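Local coordinates for protein VAPBC49 (Mycobacterium tuberculosis, PDB 5AF3) that is possibly the antitoxin of a type II toxin-antitoxin system, with VapC45 as its cognate toxin, and probably binds DNA through helix-turn-helix-type domains, at residues R95-W100 and S134-V139; E121-F126 and R141-P146; A206-P211 and D223-T228. All coordinates share one frame; numbering follows the deposited sequence.

Interaction 1: residues R95-W100 and S134-V139; sequences RPSLDW and SPDDLV
Ser97 and Asp136, on two neighbouring helices, are joined through one water. The hydroxyl Ser97 OG donates to water 1 over 2.7 Å. The water in turn donates a hydrogen bond to Asp136 OD1, also 2.7 Å away. The two side-chain oxygens themselves stay 4.3 Å apart, from Ser97 OG to Asp136 OD1, so the water does the bridging. Asp136 is held from a second direction, because its other oxygen, OD2, bonds to Ser130 OG. The carboxylate is therefore gripped at both oxygens, which probably limits its rotation.

The remaining contacts are van der Waals. Val139 turns CG1 toward the serine, and Ser97 OG lies 3.5 Å from Val139 CG1. This branch stands anti to the backbone N (chi1 167°), which carries it out to the hydroxyl. The ring of Pro96 crosses the Asp136 side chain at about a right angle, with Pro96 CB 3.6 Å from Asp136 OD1.

A capping bond starts the second helix. Asp137 N donates to Ser134 OG at the N-cap, at 3.3 Å and nearly straight (163°).

The short helical segments cross at -72° with their axes 9.8 Å apart. They belong to helices 95-105 and 135-143. Helix 115-130, between them in sequence, lays Phe126 against both Ser97 and Asp136 and so closes one side of the contact.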
# COMPACT_ATOMS: atom_id res chain seq x y z
N ARG A 95 -11.68 10.69 22.36
CA ARG A 95 -11.23 10.21 23.69
C ARG A 95 -12.37 9.84 24.70
O ARG A 95 -12.31 8.79 25.35
CB ARG A 95 -10.20 11.17 24.29
CG ARG A 95 -9.55 10.69 25.59
CD ARG A 95 -8.43 11.64 25.97
NE ARG A 95 -7.79 11.31 27.25
CZ ARG A 95 -7.99 11.95 28.40
NH1 ARG A 95 -8.83 12.99 28.48
NH2 ARG A 95 -7.34 11.56 29.49
N PRO A 96 -13.44 10.65 24.80
CA PRO A 96 -14.53 10.19 25.70
C PRO A 96 -15.15 8.86 25.35
O PRO A 96 -15.48 8.08 26.24
CB PRO A 96 -15.55 11.33 25.61
CG PRO A 96 -14.73 12.49 25.30
CD PRO A 96 -13.75 11.99 24.27
N SER A 97 -15.30 8.58 24.05
CA SER A 97 -15.77 7.24 23.64
C SER A 97 -14.82 6.14 24.06
O SER A 97 -15.28 5.06 24.47
CB SER A 97 -16.01 7.14 22.11
OG SER A 97 -17.05 8.06 21.68
N LEU A 98 -13.52 6.38 23.89
CA LEU A 98 -12.50 5.41 24.32
C LEU A 98 -12.55 5.19 25.86
O LEU A 98 -12.59 4.05 26.31
CB LEU A 98 -11.12 5.85 23.84
CG LEU A 98 -10.97 6.05 22.33
CD1 LEU A 98 -9.54 6.38 22.01
CD2 LEU A 98 -11.38 4.80 21.58
N ASP A 99 -12.60 6.27 26.63
CA ASP A 99 -12.79 6.19 28.11
C ASP A 99 -14.00 5.34 28.45
O ASP A 99 -13.92 4.45 29.30
CB ASP A 99 -12.94 7.59 28.74
CG ASP A 99 -11.65 8.43 28.69
OD1 ASP A 99 -10.54 7.87 28.52
OD2 ASP A 99 -11.74 9.67 28.85
N TRP A 100 -15.12 5.58 27.77
CA TRP A 100 -16.34 4.80 28.01
C TRP A 100 -16.13 3.33 27.71
O TRP A 100 -16.48 2.49 28.51
CB TRP A 100 -17.57 5.40 27.24
CG TRP A 100 -18.82 4.55 27.29
CD1 TRP A 100 -19.22 3.65 26.36
CD2 TRP A 100 -19.82 4.51 28.33
NE1 TRP A 100 -20.41 3.07 26.73
CE2 TRP A 100 -20.78 3.56 27.95
CE3 TRP A 100 -19.96 5.15 29.56
CZ2 TRP A 100 -21.92 3.26 28.74
CZ3 TRP A 100 -21.09 4.84 30.36
CH2 TRP A 100 -22.04 3.92 29.94
N SER A 134 -24.18 15.26 18.71
CA SER A 134 -23.08 15.73 19.55
C SER A 134 -21.80 15.06 19.02
O SER A 134 -21.92 14.06 18.28
CB SER A 134 -23.26 15.34 21.02
OG SER A 134 -23.23 13.93 21.13
N PRO A 135 -20.62 15.55 19.43
CA PRO A 135 -19.36 14.91 18.99
C PRO A 135 -19.30 13.41 19.32
O PRO A 135 -18.86 12.61 18.48
CB PRO A 135 -18.29 15.69 19.76
CG PRO A 135 -18.92 17.08 19.91
CD PRO A 135 -20.34 16.74 20.26
N ASP A 136 -19.77 13.02 20.51
CA ASP A 136 -19.83 11.58 20.81
C ASP A 136 -20.76 10.82 19.87
O ASP A 136 -20.41 9.73 19.38
CB ASP A 136 -20.20 11.36 22.29
CG ASP A 136 -19.21 12.00 23.25
OD1 ASP A 136 -17.99 11.98 23.04
OD2 ASP A 136 -19.66 12.49 24.28
N ASP A 137 -21.93 11.38 19.57
CA ASP A 137 -22.86 10.73 18.67
C ASP A 137 -22.23 10.59 17.28
O ASP A 137 -22.41 9.57 16.60
CB ASP A 137 -24.16 11.54 18.61
CG ASP A 137 -25.26 10.84 17.86
OD1 ASP A 137 -25.44 9.60 18.02
OD2 ASP A 137 -25.98 11.51 17.10
N LEU A 138 -21.46 11.59 16.87
CA LEU A 138 -20.84 11.55 15.53
C LEU A 138 -19.76 10.48 15.46
O LEU A 138 -19.67 9.78 14.44
CB LEU A 138 -20.26 12.88 15.13
CG LEU A 138 -21.32 13.99 15.00
CD1 LEU A 138 -20.53 15.31 14.84
CD2 LEU A 138 -22.35 13.76 13.90
N VAL A 139 -18.95 10.37 16.51
CA VAL A 139 -17.98 9.23 16.61
C VAL A 139 -18.74 7.91 16.43
O VAL A 139 -18.42 7.07 15.55
CB VAL A 139 -17.21 9.25 17.97
CG1 VAL A 139 -16.44 7.91 18.22
CG2 VAL A 139 -16.26 10.42 18.02
O HOH W 1 -16.00 10.57 21.82

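Interaction 2: residues E121-F126 and R141-P146; sequences EVLWRF and RGLIVP
Leu123 and Leu143 approach each other at a slant, each with one methyl in front. Leu123 CD1 meets Leu143 CD1 at 3.9 Å. Both leucines point their CB toward the opposite segment, and both are buried. The closest approach is methyl to methyl.

Ile144 makes the second touch. Its CD1 reaches the root of the tryptophan side chain, with Ile144 CD1 3.7 Å from Trp124 CB. The same methyl, Ile144 CD1, is 3.9 Å from Trp124 CA, so it rests against the helix backbone as well. CG1 of Ile144 sits between the backbone N and the carbonyl carbon (chi1 72°), and the chain beyond it is extended (chi2 176°). This sends CD1 straight out to the helix. The indole itself leads away from Ile144. CG of Trp124 is anti to its own N (chi1 170°), and the ring stacks with Tyr151 of strand 150-153.

The interface is wholly apolar. Phe153 of the same strand touches both Leu123 and Ile144, and Leu101 of helix 95-105 adds to the packing on Leu123.

Segment 141-146 leads from helix 135-143 into strand 144-147, which pairs antiparallel with strand 150-153. Helix 115-130 lies against this junction. Three helices, 95-105, 115-130 and 135-143, followed by a two-stranded hairpin are consistent with a winged-helix arrangement.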
# COMPACT_ATOMS: atom_id res chain seq x y z
N GLU A 121 -22.73 -2.33 20.88
CA GLU A 121 -23.80 -2.11 21.88
C GLU A 121 -23.35 -1.17 22.97
O GLU A 121 -24.09 -0.24 23.32
CB GLU A 121 -24.32 -3.45 22.42
CG GLU A 121 -25.46 -3.30 23.41
CD GLU A 121 -25.87 -4.64 24.05
OE1 GLU A 121 -25.45 -5.71 23.54
OE2 GLU A 121 -26.60 -4.60 25.07
N VAL A 122 -22.12 -1.35 23.49
CA VAL A 122 -21.57 -0.41 24.48
C VAL A 122 -21.52 1.04 23.94
O VAL A 122 -21.93 2.01 24.61
CB VAL A 122 -20.13 -0.90 24.98
CG1 VAL A 122 -19.45 0.15 25.79
CG2 VAL A 122 -20.24 -2.25 25.77
N LEU A 123 -21.04 1.19 22.72
CA LEU A 123 -20.93 2.54 22.16
C LEU A 123 -22.28 3.18 21.89
O LEU A 123 -22.46 4.37 22.07
CB LEU A 123 -20.13 2.47 20.86
CG LEU A 123 -18.63 2.27 21.14
CD1 LEU A 123 -18.02 1.80 19.79
CD2 LEU A 123 -17.93 3.49 21.70
N TRP A 124 -23.21 2.38 21.41
CA TRP A 124 -24.57 2.86 21.20
C TRP A 124 -25.13 3.54 22.48
O TRP A 124 -25.59 4.69 22.43
CB TRP A 124 -25.44 1.72 20.72
CG TRP A 124 -26.85 2.07 20.71
CD1 TRP A 124 -27.44 3.06 19.99
CD2 TRP A 124 -27.88 1.46 21.49
NE1 TRP A 124 -28.79 3.09 20.26
CE2 TRP A 124 -29.09 2.13 21.18
CE3 TRP A 124 -27.91 0.40 22.43
CZ2 TRP A 124 -30.31 1.77 21.76
CZ3 TRP A 124 -29.12 0.05 23.00
CH2 TRP A 124 -30.31 0.74 22.66
N ARG A 125 -25.03 2.82 23.60
CA ARG A 125 -25.46 3.30 24.93
C ARG A 125 -24.85 4.66 25.29
O ARG A 125 -25.54 5.54 25.83
CB ARG A 125 -25.08 2.27 26.00
CG ARG A 125 -25.86 0.97 25.94
CD ARG A 125 -25.71 0.13 27.23
NE ARG A 125 -24.94 -1.12 27.05
CZ ARG A 125 -23.77 -1.41 27.64
NH1 ARG A 125 -23.17 -0.53 28.46
NH2 ARG A 125 -23.20 -2.59 27.39
N PHE A 126 -23.56 4.83 24.98
CA PHE A 126 -22.86 6.09 25.21
C PHE A 126 -23.46 7.23 24.36
O PHE A 126 -23.74 8.31 24.86
CB PHE A 126 -21.37 5.89 24.87
CG PHE A 126 -20.52 7.06 25.13
CD1 PHE A 126 -20.38 7.55 26.43
CD2 PHE A 126 -19.79 7.66 24.10
CE1 PHE A 126 -19.60 8.62 26.69
CE2 PHE A 126 -19.00 8.73 24.35
CZ PHE A 126 -18.89 9.22 25.66
N ARG A 141 -21.81 7.15 15.38
CA ARG A 141 -22.45 7.00 14.07
C ARG A 141 -21.47 6.62 12.97
O ARG A 141 -21.85 5.95 12.01
CB ARG A 141 -23.23 8.27 13.68
CG ARG A 141 -24.64 8.28 14.29
CD ARG A 141 -25.26 9.67 14.45
NE ARG A 141 -24.97 10.61 13.35
CZ ARG A 141 -25.49 11.84 13.24
NH1 ARG A 141 -26.31 12.32 14.17
NH2 ARG A 141 -25.17 12.61 12.20
N GLY A 142 -20.21 7.00 13.15
CA GLY A 142 -19.15 6.62 12.20
C GLY A 142 -18.83 5.13 12.29
O GLY A 142 -18.35 4.52 11.31
N LEU A 143 -19.09 4.52 13.45
CA LEU A 143 -18.72 3.14 13.72
C LEU A 143 -19.78 2.07 13.55
O LEU A 143 -19.47 0.93 13.18
CB LEU A 143 -18.15 3.05 15.18
CG LEU A 143 -16.84 3.78 15.41
CD1 LEU A 143 -16.51 3.88 16.90
CD2 LEU A 143 -15.73 3.05 14.64
N ILE A 144 -21.05 2.42 13.80
CA ILE A 144 -22.07 1.39 13.95
C ILE A 144 -23.29 1.64 13.08
O ILE A 144 -23.54 2.79 12.66
CB ILE A 144 -22.49 1.19 15.45
CG1 ILE A 144 -23.32 2.36 15.94
CG2 ILE A 144 -21.26 0.96 16.35
CD1 ILE A 144 -23.85 2.20 17.38
N VAL A 145 -24.01 0.58 12.75
CA VAL A 145 -25.24 0.67 11.96
C VAL A 145 -26.22 -0.35 12.47
O VAL A 145 -25.79 -1.35 13.08
CB VAL A 145 -24.99 0.42 10.45
CG1 VAL A 145 -24.26 1.59 9.86
CG2 VAL A 145 -24.22 -0.87 10.24
N PRO A 146 -27.54 -0.10 12.26
CA PRO A 146 -28.58 -1.12 12.51
C PRO A 146 -28.43 -2.34 11.61
O PRO A 146 -28.21 -2.21 10.40
CB PRO A 146 -29.89 -0.40 12.20
CG PRO A 146 -29.57 1.06 12.22
CD PRO A 146 -28.12 1.19 11.83

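Interaction 3: residues A206-P211 and D223-T228; sequences ADVLGP and DDYGVT
Tyr225 lies along one side of the helical segment 206-211 and meets Val208, Pro211 and the backbone of Asp207.

Val208 and Tyr225 run past each other in opposite directions. Val208 CG1 fits at the base of the ring, 3.7 Å from Tyr225 CG and equally close to Tyr225 CB. This methyl approaches the tyrosine obliquely. Pro211 meets the far end of the ring and crosses the tyrosine side chain at about a right angle. Pro211 CG is 4.0 Å from Tyr225 CE2. It also makes a van der Waals contact with the hydroxyl, Pro211 CG lying 3.6 Å from Tyr225 OH.

Helices 206-213 and 218-225 follow one another within the DUF433 region, a member of the helix-turn-helix clan. Helix 229-236 completes a three-helix group, with its Leu232 touching Val208. Such a group is consistent with a helix-turn-helix domain.

The polar link is made by water. Water 2 donates to Asp207 O over 2.8 Å, and it is hydrogen-bonded to Tyr225 OH, also at 2.8 Å. It thus ties the phenol end to a main-chain carbonyl. The same carbonyl lies close to the ring, with Asp207 O 3.7 Å from Tyr225 CZ. The carboxylate of Asp207 turns elsewhere, to a salt bridge with Arg204. The backbone of the tyrosine is held as well, through a hydrogen bond between Tyr225 O and Ser201 OG.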
# COMPACT_ATOMS: atom_id res chain seq x y z
N ALA A 206 11.22 -7.97 5.41
CA ALA A 206 12.42 -7.23 5.04
C ALA A 206 13.52 -8.16 4.49
O ALA A 206 14.31 -7.76 3.63
CB ALA A 206 12.93 -6.41 6.23
N ASP A 207 13.53 -9.42 4.94
CA ASP A 207 14.63 -10.31 4.58
C ASP A 207 14.50 -10.95 3.19
O ASP A 207 15.47 -11.55 2.67
CB ASP A 207 14.87 -11.37 5.68
CG ASP A 207 15.47 -10.75 6.94
OD1 ASP A 207 16.16 -9.73 6.82
OD2 ASP A 207 15.22 -11.27 8.06
N VAL A 208 13.34 -10.79 2.55
CA VAL A 208 13.21 -11.31 1.18
C VAL A 208 13.54 -10.24 0.14
O VAL A 208 13.70 -10.56 -1.05
CB VAL A 208 11.86 -12.01 0.94
CG1 VAL A 208 11.65 -13.14 2.01
CG2 VAL A 208 10.68 -11.01 0.89
N LEU A 209 13.64 -8.99 0.58
CA LEU A 209 13.78 -7.85 -0.37
C LEU A 209 15.18 -7.77 -0.99
O LEU A 209 15.33 -7.55 -2.19
CB LEU A 209 13.42 -6.51 0.30
CG LEU A 209 11.97 -6.43 0.83
CD1 LEU A 209 11.61 -5.06 1.38
CD2 LEU A 209 10.99 -6.84 -0.26
N GLY A 210 16.19 -7.95 -0.14
CA GLY A 210 17.57 -7.89 -0.60
C GLY A 210 17.84 -8.89 -1.72
O GLY A 210 18.32 -8.53 -2.79
N PRO A 211 17.52 -10.18 -1.48
CA PRO A 211 17.71 -11.21 -2.50
C PRO A 211 16.97 -10.90 -3.83
O PRO A 211 17.54 -11.09 -4.91
CB PRO A 211 17.15 -12.47 -1.83
CG PRO A 211 17.28 -12.18 -0.37
CD PRO A 211 17.03 -10.76 -0.21
N ASP A 223 11.48 -20.49 -2.32
CA ASP A 223 12.06 -21.70 -1.75
C ASP A 223 13.03 -21.45 -0.59
O ASP A 223 12.96 -22.15 0.46
CB ASP A 223 12.75 -22.51 -2.86
CG ASP A 223 11.75 -23.03 -3.91
OD1 ASP A 223 10.51 -23.06 -3.66
OD2 ASP A 223 12.22 -23.38 -5.00
N ASP A 224 13.90 -20.46 -0.74
CA ASP A 224 14.88 -20.14 0.27
C ASP A 224 14.24 -19.61 1.55
O ASP A 224 14.83 -19.76 2.62
CB ASP A 224 15.90 -19.12 -0.25
CG ASP A 224 16.92 -19.73 -1.22
OD1 ASP A 224 16.88 -20.95 -1.43
OD2 ASP A 224 17.74 -18.99 -1.78
N TYR A 225 13.07 -18.98 1.44
CA TYR A 225 12.46 -18.27 2.58
C TYR A 225 11.12 -18.87 3.05
O TYR A 225 10.46 -18.31 3.93
CB TYR A 225 12.38 -16.75 2.32
CG TYR A 225 13.77 -16.14 2.32
CD1 TYR A 225 14.37 -15.70 3.50
CD2 TYR A 225 14.52 -16.08 1.13
CE1 TYR A 225 15.69 -15.18 3.50
CE2 TYR A 225 15.81 -15.58 1.13
CZ TYR A 225 16.39 -15.11 2.31
OH TYR A 225 17.70 -14.64 2.26
N GLY A 226 10.74 -19.99 2.44
CA GLY A 226 9.62 -20.80 2.95
C GLY A 226 8.25 -20.22 2.67
O GLY A 226 7.33 -20.36 3.47
N VAL A 227 8.13 -19.54 1.53
CA VAL A 227 6.85 -18.95 1.12
C VAL A 227 6.68 -19.36 -0.33
O VAL A 227 7.50 -20.10 -0.88
CB VAL A 227 6.85 -17.38 1.22
CG1 VAL A 227 6.77 -16.94 2.65
CG2 VAL A 227 8.08 -16.79 0.58
N THR A 228 5.60 -18.88 -0.94
CA THR A 228 5.32 -19.17 -2.32
C THR A 228 5.68 -17.94 -3.17
O THR A 228 5.80 -16.84 -2.60
CB THR A 228 3.84 -19.60 -2.42
OG1 THR A 228 3.65 -20.45 -3.55
CG2 THR A 228 2.99 -18.42 -2.53
O HOH W 2 18.09 -12.09 3.43

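Interactions 1 and 2 are neighbours, with centres 10 Å apart, and both use helix 135-143. Their segments alternate along the chain, and helices 95-105, 115-130 and 135-143 pack together. Trp100 NE1 probably bonds to Val122 O at 2.8 Å, and the rings of Trp100 and Phe126 stack. Interaction 3 stands apart on the opposite side of the chain's centre. Its centre is about 44 Å from that of interaction 1 and about 43 Å from that of interaction 2, with nearest atoms about 30 and 31 Å away. It lies in the DUF433 region, itself of the helix-turn-helix clan. The contacts thus sample two distant parts of the antitoxin.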